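Local atomic coordinates of phosphate binding protein (Planctomyces limnophilus, PDB entry 4JWO), a protein that probably binds phosphate as the PstS-type component of a system that transports it across the cytoplasmic membrane. Residues A[59-63]-A[297-303]; A[104-108]-A[126-132]; A[147-152]-A[231-235]; A[224-228]-A[240-245]. All blocks are in the same frame, centred on the assembly; numbering follows the deposited sequence.

Interaction 1: residues A[59-63]-A[297-303]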
loop_
_atom_site.group_PDB
_atom_site.type_symbol
_atom_site.label_atom_id
_atom_site.label_comp_id
_atom_site.label_asym_id
_atom_site.label_seq_id
_atom_site.Cartn_x
_atom_site.Cartn_y
_atom_site.Cartn_z
ATOM N N ILE A 59 -1.083 31.474 2.736
ATOM C CA ILE A 59 -0.791 30.365 1.832
ATOM C C ILE A 59 -1.957 30.167 0.856
ATOM O O ILE A 59 -3.116 30.139 1.271
ATOM C CB ILE A 59 -0.530 29.058 2.620
ATOM C CG1 ILE A 59 0.840 29.104 3.298
ATOM C CG2 ILE A 59 -0.593 27.858 1.708
ATOM C CD1 ILE A 59 1.998 29.294 2.335
ATOM N N SER A 60 -1.657 30.037 -0.438
ATOM C CA SER A 60 -2.713 29.925 -1.448
ATOM C C SER A 60 -2.294 29.206 -2.732
ATOM O O SER A 60 -1.107 29.011 -2.990
ATOM C CB SER A 60 -3.236 31.314 -1.809
ATOM O OG SER A 60 -2.288 32.018 -2.593
ATOM N N GLY A 61 -3.284 28.827 -3.536
ATOM C CA GLY A 61 -3.028 28.231 -4.836
ATOM C C GLY A 61 -3.599 26.838 -5.028
ATOM O O GLY A 61 -4.217 26.270 -4.126
ATOM N N THR A 62 -3.388 26.288 -6.219
ATOM C CA THR A 62 -3.851 24.946 -6.544
ATOM C C THR A 62 -2.684 23.967 -6.558
ATOM O O THR A 62 -1.631 24.252 -7.131
ATOM C CB THR A 62 -4.541 24.910 -7.919
ATOM O OG1 THR A 62 -5.570 25.905 -7.962
ATOM C CG2 THR A 62 -5.149 23.538 -8.185
ATOM N N ILE A 63 -2.879 22.818 -5.916
ATOM C CA ILE A 63 -1.913 21.729 -5.954
ATOM C C ILE A 63 -2.568 20.534 -6.636
ATOM O O ILE A 63 -3.595 20.038 -6.175
ATOM C CB ILE A 63 -1.470 21.326 -4.536
ATOM C CG1 ILE A 63 -1.052 22.556 -3.732
ATOM C CG2 ILE A 63 -0.324 20.319 -4.588
ATOM C CD1 ILE A 63 -0.832 22.270 -2.260
ATOM N N ARG A 297 7.188 27.000 -4.738
ATOM C CA ARG A 297 5.828 27.441 -4.449
ATOM C C ARG A 297 5.534 27.079 -3.000
ATOM O O ARG A 297 5.546 25.904 -2.641
ATOM C CB ARG A 297 4.824 26.760 -5.387
ATOM C CG ARG A 297 4.945 27.169 -6.855
ATOM C CD ARG A 297 4.174 26.220 -7.764
ATOM N NE ARG A 297 2.896 25.827 -7.178
ATOM C CZ ARG A 297 2.108 24.874 -7.667
ATOM N NH1 ARG A 297 2.462 24.215 -8.762
ATOM N NH2 ARG A 297 0.966 24.582 -7.059
ATOM N N PRO A 298 5.287 28.091 -2.155
ATOM C CA PRO A 298 5.174 27.851 -0.712
ATOM C C PRO A 298 4.003 26.948 -0.321
ATOM O O PRO A 298 4.073 26.304 0.723
ATOM C CB PRO A 298 4.991 29.258 -0.134
ATOM C CG PRO A 298 5.547 30.182 -1.187
ATOM C CD PRO A 298 5.181 29.522 -2.483
ATOM N N GLU A 299 2.953 26.891 -1.135
ATOM C CA GLU A 299 1.833 25.995 -0.844
ATOM C C GLU A 299 2.205 24.522 -1.071
ATOM O O GLU A 299 1.681 23.623 -0.405
ATOM C CB GLU A 299 0.583 26.382 -1.651
ATOM C CG GLU A 299 0.588 25.970 -3.121
ATOM C CD GLU A 299 1.248 26.994 -4.021
ATOM O OE1 GLU A 299 1.915 27.909 -3.497
ATOM O OE2 GLU A 299 1.097 26.887 -5.256
ATOM N N VAL A 300 3.113 24.277 -2.012
ATOM C CA VAL A 300 3.594 22.928 -2.271
ATOM C C VAL A 300 4.561 22.527 -1.170
ATOM O O VAL A 300 4.482 21.424 -0.631
ATOM C CB VAL A 300 4.286 22.828 -3.639
ATOM C CG1 VAL A 300 4.974 21.486 -3.800
ATOM C CG2 VAL A 300 3.275 23.052 -4.757
ATOM N N ALA A 301 5.462 23.441 -0.824
ATOM C CA ALA A 301 6.401 23.206 0.266
ATOM C C ALA A 301 5.668 22.971 1.580
ATOM O O ALA A 301 5.989 22.046 2.323
ATOM C CB ALA A 301 7.361 24.366 0.395
ATOM N N GLU A 302 4.672 23.806 1.858
ATOM C CA GLU A 302 3.865 23.651 3.062
ATOM C C GLU A 302 3.116 22.320 3.097
ATOM O O GLU A 302 2.909 21.742 4.164
ATOM C CB GLU A 302 2.880 24.812 3.207
ATOM C CG GLU A 302 2.327 24.963 4.603
ATOM C CD GLU A 302 3.423 25.024 5.649
ATOM O OE1 GLU A 302 4.459 25.674 5.395
ATOM O OE2 GLU A 302 3.252 24.414 6.724
ATOM N N PHE A 303 2.713 21.832 1.930
ATOM C CA PHE A 303 2.001 20.564 1.860
ATOM C C PHE A 303 2.900 19.392 2.243
ATOM O O PHE A 303 2.475 18.477 2.950
ATOM C CB PHE A 303 1.410 20.334 0.469
ATOM C CG PHE A 303 0.712 19.012 0.325
ATOM C CD1 PHE A 303 -0.484 18.772 0.984
ATOM C CD2 PHE A 303 1.247 18.008 -0.467
ATOM C CE1 PHE A 303 -1.132 17.550 0.858
ATOM C CE2 PHE A 303 0.603 16.784 -0.597
ATOM C CZ PHE A 303 -0.592 16.559 0.065
HETATM O O HOH W 1 -1.187 27.236 -7.441
#
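Ile-63 and Glu-299 lie alongside each other, pointing opposite ways, with CG1 of the isoleucine 3.8 Å from CG of the glutamate. Ile-63 CD1 runs on to 3.4 Å from the carbonyl O of Glu-299 and also reaches CB of Phe-303. Chi1 of 77° sets the Glu-299 CG between its backbone N and carbonyl carbon, and a further bend at chi2 turns the buried carboxylate to the N-cap residue Arg-297. The two form a side-on salt bridge: Arg-297 NE (2.8 Å) and NH2 (2.9 Å) both bind Glu-299 OE2 from one face of the carboxylate, NE rising 50° out of its plane. Val-300 CG2 covers a face of the guanidinium near its rim, and NH1 has a second acid, Asp-111. Here helix 298-303 crosses strand 61-63 at -50°, helix on sheet, in the periplasmic-binding-protein fold; the strand pairs in parallel with strand 89-93. At Gly-61 a beta carbon would collide with Glu-299 OE2. A water accepts from Thr-62 N at 2.7 Å and donates to OE2, adding to the two N-H groups that satisfy it. Farther out, Ile-59 divides its branches: CG2 lies 3.9 Å from Glu-299 CB, and CD1 meets Pro-298 CB at an oblique crossing.

Interaction 2: residues A[104-108]-A[126-132]; sequences KFIAE and ECKAKGI
Two helix ends, each finished by a Schellman motif, meet where Ile-106 enters between Glu-126, Cys-127 and Lys-130. Its CG1 rests 3.8 Å from Cys-127 SG. CG2, anti to the backbone N as CG1 takes chi1 -70°, touches both Glu-126 OE1 and, at 3.7 Å, Lys-130 CD; the glutamate and lysine side chains lie crosswise to the isoleucine. Cys-127 SG also lies at the edge of the Phe-105 ring, 5.2 Å from its centroid and 80° off the normal, a Cys sulfur-aromatic contact. Ile-132 CD1 reaches the carbonyl O of Ile-106 (3.6 Å), while its CG2 approaches Phe-105 CE2. An alanine here in place of Ile-106 lacks CG1, CG2 and CD1, which would probably open a gap beside Cys-127 SG and Glu-126 and leave Lys-130 CD without its apolar support. At the outer side a water donates to Ile-106 O (2.8 Å) and Glu-108 OE1 and accepts from Lys-130 NZ; a second joins Glu-108 OE1 to Lys-130 O. Ile-132 N bonds back to Cys-127 O at 2.9 Å and Gly-131 N to Lys-128 O; with Gly-131 at positive phi, these two bonds make the Schellman motif that ends helix 121-129.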
loop_
_atom_site.group_PDB
_atom_site.type_symbol
_atom_site.label_atom_id
_atom_site.label_comp_id
_atom_site.label_asym_id
_atom_site.label_seq_id
_atom_site.Cartn_x
_atom_site.Cartn_y
_atom_site.Cartn_z
ATOM N N LYS A 104 2.090 11.451 -16.017
ATOM C CA LYS A 104 1.646 12.835 -15.951
ATOM C C LYS A 104 2.698 13.717 -15.298
ATOM O O LYS A 104 2.816 14.897 -15.608
ATOM C CB LYS A 104 0.321 12.945 -15.193
ATOM C CG LYS A 104 -0.827 12.173 -15.824
ATOM C CD LYS A 104 -2.163 12.841 -15.520
ATOM C CE LYS A 104 -3.335 12.024 -16.038
ATOM N NZ LYS A 104 -4.638 12.716 -15.814
ATOM N N PHE A 105 3.453 13.129 -14.378
ATOM C CA PHE A 105 4.555 13.803 -13.708
ATOM C C PHE A 105 5.611 14.181 -14.734
ATOM O O PHE A 105 6.085 15.311 -14.764
ATOM C CB PHE A 105 5.153 12.850 -12.674
ATOM C CG PHE A 105 6.100 13.499 -11.696
ATOM C CD1 PHE A 105 5.631 14.366 -10.721
ATOM C CD2 PHE A 105 7.455 13.205 -11.726
ATOM C CE1 PHE A 105 6.501 14.939 -9.799
ATOM C CE2 PHE A 105 8.333 13.774 -10.807
ATOM C CZ PHE A 105 7.854 14.642 -9.841
ATOM N N ILE A 106 5.967 13.218 -15.577
ATOM C CA ILE A 106 6.955 13.429 -16.632
ATOM C C ILE A 106 6.430 14.420 -17.676
ATOM O O ILE A 106 7.188 15.237 -18.203
ATOM C CB ILE A 106 7.359 12.088 -17.297
ATOM C CG1 ILE A 106 8.190 11.251 -16.322
ATOM C CG2 ILE A 106 8.141 12.318 -18.584
ATOM C CD1 ILE A 106 8.187 9.763 -16.629
ATOM N N ALA A 107 5.131 14.357 -17.957
ATOM C CA ALA A 107 4.500 15.287 -18.896
ATOM C C ALA A 107 4.256 16.664 -18.269
ATOM O O ALA A 107 3.746 17.575 -18.931
ATOM C CB ALA A 107 3.197 14.703 -19.434
ATOM N N GLU A 108 4.622 16.800 -16.995
ATOM C CA GLU A 108 4.522 18.058 -16.251
ATOM C C GLU A 108 3.098 18.596 -16.169
ATOM O O GLU A 108 2.869 19.799 -16.297
ATOM C CB GLU A 108 5.471 19.111 -16.831
ATOM C CG GLU A 108 6.935 18.709 -16.728
ATOM C CD GLU A 108 7.884 19.843 -17.054
ATOM O OE1 GLU A 108 8.092 20.127 -18.254
ATOM O OE2 GLU A 108 8.420 20.453 -16.103
ATOM N N GLU A 126 13.651 9.644 -17.850
ATOM C CA GLU A 126 12.702 10.499 -18.567
ATOM C C GLU A 126 12.567 11.833 -17.848
ATOM O O GLU A 126 12.437 12.880 -18.477
ATOM C CB GLU A 126 11.325 9.829 -18.714
ATOM C CG GLU A 126 11.294 8.658 -19.687
ATOM C CD GLU A 126 9.884 8.256 -20.102
ATOM O OE1 GLU A 126 8.994 9.134 -20.158
ATOM O OE2 GLU A 126 9.666 7.058 -20.383
ATOM N N CYS A 127 12.605 11.784 -16.519
ATOM C CA CYS A 127 12.573 12.995 -15.712
ATOM C C CYS A 127 13.808 13.854 -15.960
ATOM O O CYS A 127 13.694 15.041 -16.269
ATOM C CB CYS A 127 12.454 12.651 -14.225
ATOM S SG CYS A 127 10.789 12.154 -13.739
ATOM N N LYS A 128 14.984 13.246 -15.842
ATOM C CA LYS A 128 16.236 13.976 -16.017
ATOM C C LYS A 128 16.323 14.606 -17.400
ATOM O O LYS A 128 16.764 15.740 -17.529
ATOM C CB LYS A 128 17.450 13.080 -15.765
ATOM C CG LYS A 128 17.660 12.727 -14.298
ATOM C CD LYS A 128 19.083 12.258 -14.022
ATOM C CE LYS A 128 20.060 13.418 -14.044
ATOM N NZ LYS A 128 21.092 13.289 -12.978
ATOM N N ALA A 129 15.883 13.872 -18.419
ATOM C CA ALA A 129 15.929 14.363 -19.798
ATOM C C ALA A 129 15.122 15.644 -19.965
ATOM O O ALA A 129 15.403 16.446 -20.852
ATOM C CB ALA A 129 15.436 13.297 -20.757
ATOM N N LYS A 130 14.122 15.832 -19.108
ATOM C CA LYS A 130 13.231 16.986 -19.212
ATOM C C LYS A 130 13.571 18.084 -18.214
ATOM O O LYS A 130 12.822 19.043 -18.058
ATOM C CB LYS A 130 11.773 16.550 -19.038
ATOM C CG LYS A 130 11.155 15.951 -20.287
ATOM C CD LYS A 130 9.843 15.259 -19.970
ATOM C CE LYS A 130 9.146 14.791 -21.232
ATOM N NZ LYS A 130 8.746 15.922 -22.118
ATOM N N GLY A 131 14.698 17.936 -17.533
ATOM C CA GLY A 131 15.116 18.917 -16.553
ATOM C C GLY A 131 14.337 18.820 -15.256
ATOM O O GLY A 131 14.375 19.733 -14.434
ATOM N N ILE A 132 13.629 17.708 -15.070
ATOM C CA ILE A 132 12.807 17.517 -13.880
ATOM C C ILE A 132 13.662 16.982 -12.733
ATOM O O ILE A 132 14.210 15.882 -12.810
ATOM C CB ILE A 132 11.620 16.561 -14.156
ATOM C CG1 ILE A 132 10.750 17.097 -15.297
ATOM C CG2 ILE A 132 10.773 16.376 -12.908
ATOM C CD1 ILE A 132 9.554 16.211 -15.611
HETATM O O HOH W 2 7.173 17.490 -19.852
HETATM O O HOH W 3 10.687 19.771 -19.715
#

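Interaction 3: residues A[147-152]-A[231-235]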
loop_
_atom_site.group_PDB
_atom_site.type_symbol
_atom_site.label_atom_id
_atom_site.label_comp_id
_atom_site.label_asym_id
_atom_site.label_seq_id
_atom_site.Cartn_x
_atom_site.Cartn_y
_atom_site.Cartn_z
ATOM N N VAL A 147 -4.795 -14.156 6.099
ATOM C CA VAL A 147 -5.260 -14.787 7.322
ATOM C C VAL A 147 -6.004 -16.082 7.051
ATOM O O VAL A 147 -6.640 -16.249 6.015
ATOM C CB VAL A 147 -6.179 -13.835 8.135
ATOM C CG1 VAL A 147 -5.389 -12.632 8.631
ATOM C CG2 VAL A 147 -7.374 -13.374 7.286
ATOM N N ILE A 148 -5.882 -17.009 7.988
ATOM C CA ILE A 148 -6.656 -18.234 7.992
ATOM C C ILE A 148 -7.370 -18.361 9.331
ATOM O O ILE A 148 -7.120 -17.587 10.263
ATOM C CB ILE A 148 -5.771 -19.464 7.699
ATOM C CG1 ILE A 148 -4.570 -19.502 8.647
ATOM C CG2 ILE A 148 -5.302 -19.427 6.253
ATOM C CD1 ILE A 148 -3.632 -20.717 8.444
ATOM N N ASN A 149 -8.278 -19.321 9.436
ATOM C CA ASN A 149 -8.971 -19.545 10.687
ATOM C C ASN A 149 -7.981 -20.168 11.655
ATOM O O ASN A 149 -7.130 -20.947 11.235
ATOM C CB ASN A 149 -10.143 -20.490 10.446
ATOM C CG ASN A 149 -10.994 -20.669 11.666
ATOM O OD1 ASN A 149 -10.721 -21.529 12.510
ATOM N ND2 ASN A 149 -12.047 -19.860 11.775
ATOM N N PRO A 150 -8.060 -19.818 12.948
ATOM C CA PRO A 150 -7.065 -20.381 13.869
ATOM C C PRO A 150 -7.072 -21.905 13.929
ATOM O O PRO A 150 -6.054 -22.484 14.320
ATOM C CB PRO A 150 -7.470 -19.781 15.221
ATOM C CG PRO A 150 -8.078 -18.465 14.849
ATOM C CD PRO A 150 -8.886 -18.789 13.607
ATOM N N ALA A 151 -8.185 -22.543 13.557
ATOM C CA ALA A 151 -8.266 -24.008 13.573
ATOM C C ALA A 151 -7.476 -24.652 12.430
ATOM O O ALA A 151 -7.275 -25.864 12.419
ATOM C CB ALA A 151 -9.707 -24.469 13.535
ATOM N N ASN A 152 -7.039 -23.841 11.472
ATOM C CA ASN A 152 -6.213 -24.308 10.355
ATOM C C ASN A 152 -4.758 -24.416 10.810
ATOM O O ASN A 152 -4.121 -23.407 11.100
ATOM C CB ASN A 152 -6.335 -23.298 9.201
ATOM C CG ASN A 152 -5.610 -23.733 7.935
ATOM O OD1 ASN A 152 -4.597 -24.433 7.984
ATOM N ND2 ASN A 152 -6.126 -23.300 6.786
ATOM N N VAL A 231 -13.698 -14.868 8.121
ATOM C CA VAL A 231 -12.611 -15.781 8.440
ATOM C C VAL A 231 -12.836 -16.478 9.779
ATOM O O VAL A 231 -12.610 -17.683 9.905
ATOM C CB VAL A 231 -11.257 -15.046 8.408
ATOM C CG1 VAL A 231 -10.131 -15.970 8.886
ATOM C CG2 VAL A 231 -11.004 -14.531 6.994
ATOM N N VAL A 232 -13.293 -15.735 10.788
ATOM C CA VAL A 232 -13.636 -16.330 12.074
ATOM C C VAL A 232 -14.671 -17.462 11.958
ATOM O O VAL A 232 -14.574 -18.485 12.639
ATOM C CB VAL A 232 -14.157 -15.252 13.067
ATOM C CG1 VAL A 232 -14.623 -15.882 14.375
ATOM C CG2 VAL A 232 -13.077 -14.202 13.317
ATOM N N ASP A 233 -15.636 -17.283 11.058
ATOM C CA ASP A 233 -16.786 -18.181 10.953
ATOM C C ASP A 233 -16.570 -19.409 10.063
ATOM O O ASP A 233 -17.386 -20.326 10.070
ATOM C CB ASP A 233 -18.003 -17.409 10.426
ATOM C CG ASP A 233 -18.645 -16.538 11.477
ATOM O OD1 ASP A 233 -18.425 -16.788 12.679
ATOM O OD2 ASP A 233 -19.387 -15.609 11.093
ATOM N N SER A 234 -15.485 -19.432 9.300
ATOM C CA SER A 234 -15.236 -20.540 8.379
ATOM C C SER A 234 -13.882 -21.188 8.622
ATOM O O SER A 234 -12.840 -20.557 8.448
ATOM C CB SER A 234 -15.319 -20.080 6.924
ATOM O OG SER A 234 -14.970 -21.147 6.061
ATOM N N LYS A 235 -13.913 -22.459 9.007
ATOM C CA LYS A 235 -12.693 -23.208 9.312
ATOM C C LYS A 235 -11.745 -23.245 8.130
ATOM O O LYS A 235 -10.523 -23.261 8.294
ATOM C CB LYS A 235 -13.045 -24.642 9.701
ATOM C CG LYS A 235 -13.849 -24.775 10.983
ATOM C CD LYS A 235 -12.987 -24.513 12.207
ATOM C CE LYS A 235 -13.658 -24.982 13.493
ATOM N NZ LYS A 235 -14.526 -23.933 14.102
HETATM O O HOH W 4 -8.519 -21.551 7.363
#
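The Asn-149 amide meets Val-231 across the contact with ND2 and its own turn with OD1. At the edge, Asn-149 ND2 gives a nearly straight bond to Val-231 O (2.9 Å, 172°), lying in both the amide plane and the carbonyl plane. Asn-149 OD1 accepts from Ala-151 N at 2.9 Å, the donor tilted 26° from the carbonyl plane. Ser-234 O and Lys-235 CD both stand on one side of the amide, Lys-235 CD 3.8 Å from Asn-149 OD1. With CG anti to the backbone N (chi1 -174°), the amide extends toward the last turn of helix 224-233 and grasps a carbonyl there. The OD1 bond makes an Asx turn, nested in a type I beta turn from Asn-149 to Asn-152 that leads the chain out of strand 134-148, a long strand of the mixed sheet in the periplasmic-binding-protein fold. A water ties the turn to the loop after the helix, accepting from Asn-149 N and Asn-152 ND2 and donating to Lys-235 O (2.8 Å). Asn-152 OD1 turns instead to the backbone N atoms of Phe-154 and Ala-155. The apolar part lies on the sheet side, where Val-231 CG2 meets Val-147 CG2 (3.8 Å) and its other methyl, CG1, covers the carbonyl carbon of Ile-148. Toward the outside, Lys-235, bent at chi2 and chi4, lays its CD 3.5 Å from Ala-151 CB.

Interaction 4: residues A[224-228]-A[240-245]. With SO4 (sulfate ion), chain D; FMT (formic acid), chain E.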
loop_
_atom_site.group_PDB
_atom_site.type_symbol
_atom_site.label_atom_id
_atom_site.label_comp_id
_atom_site.label_asym_id
_atom_site.label_seq_id
_atom_site.Cartn_x
_atom_site.Cartn_y
_atom_site.Cartn_z
ATOM N N ASP A 224 -13.684 -4.240 6.202
ATOM C CA ASP A 224 -12.731 -5.272 6.597
ATOM C C ASP A 224 -13.203 -6.000 7.853
ATOM O O ASP A 224 -12.785 -7.126 8.121
ATOM C CB ASP A 224 -11.331 -4.682 6.804
ATOM C CG ASP A 224 -10.622 -4.361 5.496
ATOM O OD1 ASP A 224 -11.099 -4.769 4.421
ATOM O OD2 ASP A 224 -9.545 -3.731 5.565
ATOM N N ASN A 225 -14.088 -5.372 8.621
ATOM C CA ASN A 225 -14.606 -6.027 9.818
ATOM C C ASN A 225 -15.505 -7.202 9.454
ATOM O O ASN A 225 -15.596 -8.180 10.200
ATOM C CB ASN A 225 -15.398 -5.047 10.689
ATOM C CG ASN A 225 -14.616 -3.799 11.028
ATOM O OD1 ASN A 225 -14.972 -2.689 10.604
ATOM N ND2 ASN A 225 -13.555 -3.964 11.799
ATOM N N ILE A 226 -16.187 -7.088 8.317
ATOM C CA ILE A 226 -17.006 -8.177 7.793
ATOM C C ILE A 226 -16.121 -9.320 7.296
ATOM O O ILE A 226 -16.448 -10.494 7.490
ATOM C CB ILE A 226 -17.960 -7.663 6.679
ATOM C CG1 ILE A 226 -19.013 -6.751 7.308
ATOM C CG2 ILE A 226 -18.616 -8.828 5.929
ATOM C CD1 ILE A 226 -19.983 -6.159 6.315
ATOM N N LEU A 227 -15.004 -8.984 6.655
ATOM C CA LEU A 227 -14.054 -10.012 6.217
ATOM C C LEU A 227 -13.461 -10.759 7.411
ATOM O O LEU A 227 -13.331 -11.986 7.375
ATOM C CB LEU A 227 -12.934 -9.405 5.372
ATOM C CG LEU A 227 -13.371 -8.652 4.115
ATOM C CD1 LEU A 227 -12.128 -8.115 3.411
ATOM C CD2 LEU A 227 -14.178 -9.567 3.181
ATOM N N VAL A 228 -13.093 -10.021 8.458
ATOM C CA VAL A 228 -12.601 -10.639 9.691
ATOM C C VAL A 228 -13.598 -11.666 10.201
ATOM O O VAL A 228 -13.222 -12.805 10.495
ATOM C CB VAL A 228 -12.314 -9.574 10.791
ATOM C CG1 VAL A 228 -12.094 -10.224 12.159
ATOM C CG2 VAL A 228 -11.116 -8.722 10.395
ATOM N N TYR A 240 -7.595 -11.838 2.873
ATOM C CA TYR A 240 -6.553 -10.819 2.953
ATOM C C TYR A 240 -7.154 -9.459 3.219
ATOM O O TYR A 240 -8.277 -9.173 2.804
ATOM C CB TYR A 240 -5.672 -10.778 1.688
ATOM C CG TYR A 240 -6.319 -10.207 0.442
ATOM C CD1 TYR A 240 -6.236 -8.849 0.152
ATOM C CD2 TYR A 240 -6.979 -11.031 -0.467
ATOM C CE1 TYR A 240 -6.809 -8.320 -1.000
ATOM C CE2 TYR A 240 -7.572 -10.504 -1.629
ATOM C CZ TYR A 240 -7.468 -9.150 -1.885
ATOM O OH TYR A 240 -8.025 -8.613 -3.031
ATOM N N PHE A 241 -6.390 -8.634 3.924
ATOM C CA PHE A 241 -6.769 -7.259 4.244
ATOM C C PHE A 241 -5.587 -6.569 4.904
ATOM O O PHE A 241 -4.557 -7.190 5.145
ATOM C CB PHE A 241 -8.068 -7.151 5.087
ATOM C CG PHE A 241 -8.206 -8.189 6.188
ATOM C CD1 PHE A 241 -7.419 -8.135 7.332
ATOM C CD2 PHE A 241 -9.149 -9.194 6.081
ATOM C CE1 PHE A 241 -7.566 -9.095 8.353
ATOM C CE2 PHE A 241 -9.311 -10.137 7.097
ATOM C CZ PHE A 241 -8.513 -10.092 8.224
ATOM N N GLY A 242 -5.725 -5.280 5.181
ATOM C CA GLY A 242 -4.628 -4.511 5.731
ATOM C C GLY A 242 -4.242 -4.984 7.114
ATOM O O GLY A 242 -5.073 -5.472 7.883
ATOM N N TYR A 243 -2.967 -4.814 7.437
ATOM C CA TYR A 243 -2.401 -5.298 8.690
ATOM C C TYR A 243 -3.147 -4.791 9.930
ATOM O O TYR A 243 -3.294 -5.523 10.919
ATOM C CB TYR A 243 -0.912 -4.939 8.761
ATOM C CG TYR A 243 -0.295 -5.266 10.091
ATOM C CD1 TYR A 243 0.142 -6.551 10.380
ATOM C CD2 TYR A 243 -0.174 -4.290 11.080
ATOM C CE1 TYR A 243 0.695 -6.851 11.620
ATOM C CE2 TYR A 243 0.376 -4.587 12.312
ATOM C CZ TYR A 243 0.805 -5.863 12.572
ATOM O OH TYR A 243 1.343 -6.156 13.807
ATOM N N ALA A 244 -3.620 -3.545 9.883
ATOM C CA ALA A 244 -4.278 -2.950 11.046
ATOM C C ALA A 244 -5.477 -3.773 11.467
ATOM O O ALA A 244 -5.743 -3.930 12.656
ATOM C CB ALA A 244 -4.688 -1.502 10.763
ATOM N N TYR A 245 -6.194 -4.324 10.493
ATOM C CA TYR A 245 -7.367 -5.126 10.808
ATOM C C TYR A 245 -6.998 -6.514 11.335
ATOM O O TYR A 245 -7.743 -7.097 12.108
ATOM C CB TYR A 245 -8.319 -5.185 9.596
ATOM C CG TYR A 245 -9.079 -3.887 9.388
ATOM C CD1 TYR A 245 -10.249 -3.633 10.093
ATOM C CD2 TYR A 245 -8.629 -2.918 8.494
ATOM C CE1 TYR A 245 -10.956 -2.448 9.918
ATOM C CE2 TYR A 245 -9.336 -1.729 8.310
ATOM C CZ TYR A 245 -10.496 -1.504 9.030
ATOM O OH TYR A 245 -11.210 -0.334 8.864
HETATM S S SO4 D . -12.723 0.999 11.761
HETATM O O1 SO4 D . -13.858 1.346 12.624
HETATM O O2 SO4 D . -11.593 0.591 12.593
HETATM O O3 SO4 D . -13.073 -0.124 10.885
HETATM O O4 SO4 D . -12.386 2.183 10.967
HETATM C C FMT E . 0.812 -3.831 15.782
HETATM O O1 FMT E . 0.802 -5.017 16.111
HETATM O O2 FMT E . -0.172 -3.092 15.805
HETATM O O HOH W 5 -7.639 -3.402 4.109
#
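Tyr-245 lays its ring over Asp-224, its CB 4.1 Å from Asp-224 CB. CG, beside the backbone N at chi1 -75°, begins a ring whose face receives that same methylene in a CH-pi contact: Asp-224 CB stands 3.5 Å from the ring centroid, 10° off the normal. CD2 and CE2 of Tyr-245 are next to Asp-224 OD2, at 3.2 Å for CD2, the carboxylate being almost perpendicular to the ring (88°). CE1, on the other side of the ring, lies beside the Asn-225 side chain. At the tip, Tyr-245 OH donates to O3 of the sulfate at 2.8 Å. Lys-320 supplies a cation-pi contact to the ring and a further bond to the sulfate.

Deeper in, Phe-241 joins strand 237-242 to helix 224-233 in a sheet-and-helix layer of the periplasmic-binding-protein fold. Its CZ touches Val-228 CG2 (3.7 Å) and its CD2 touches Leu-227 CB (3.9 Å), while Phe-241 CB lies against a face of the Asp-224 carboxylate, 3.8 Å from OD2. A serine in place of Tyr-245 would probably take the ring from over the Asp-224 methylene, and cost Lys-320 its cation-pi partner and sulfate O3 its hydroxyl donor. Tyr-243 OH likewise donates to a formic acid oxygen, O1, at 2.6 Å. Both small molecules probably come from the crystallisation liquor, so they reveal hydroxyls placed to donate to small oxygen ligands and need not mark the phosphate site; the contact passes from an apolar base to a polar rim.

In the fold
Interactions 3 and 4 share helix 224-233 and touch, Val-147 CG2 lying 3.6 Å from Phe-241 CZ; they hold two antiparallel neighbours, strands 134-148 and 237-242, against that helix, one at its end and the other at its start. Interactions 1 and 2 lie across the chain's centre from interaction 3, their own centres about 20 Å apart, with interaction 2 nested in the long loop closed by interaction 1. All four are partly buried. Interactions 1 and 3 place a polar group inside, a carboxylate held by a guanidinium and an amide on a helix carbonyl; interactions 2 and 4 are apolar at the base, with waters or bound sulfate and formic acid at the solvent side.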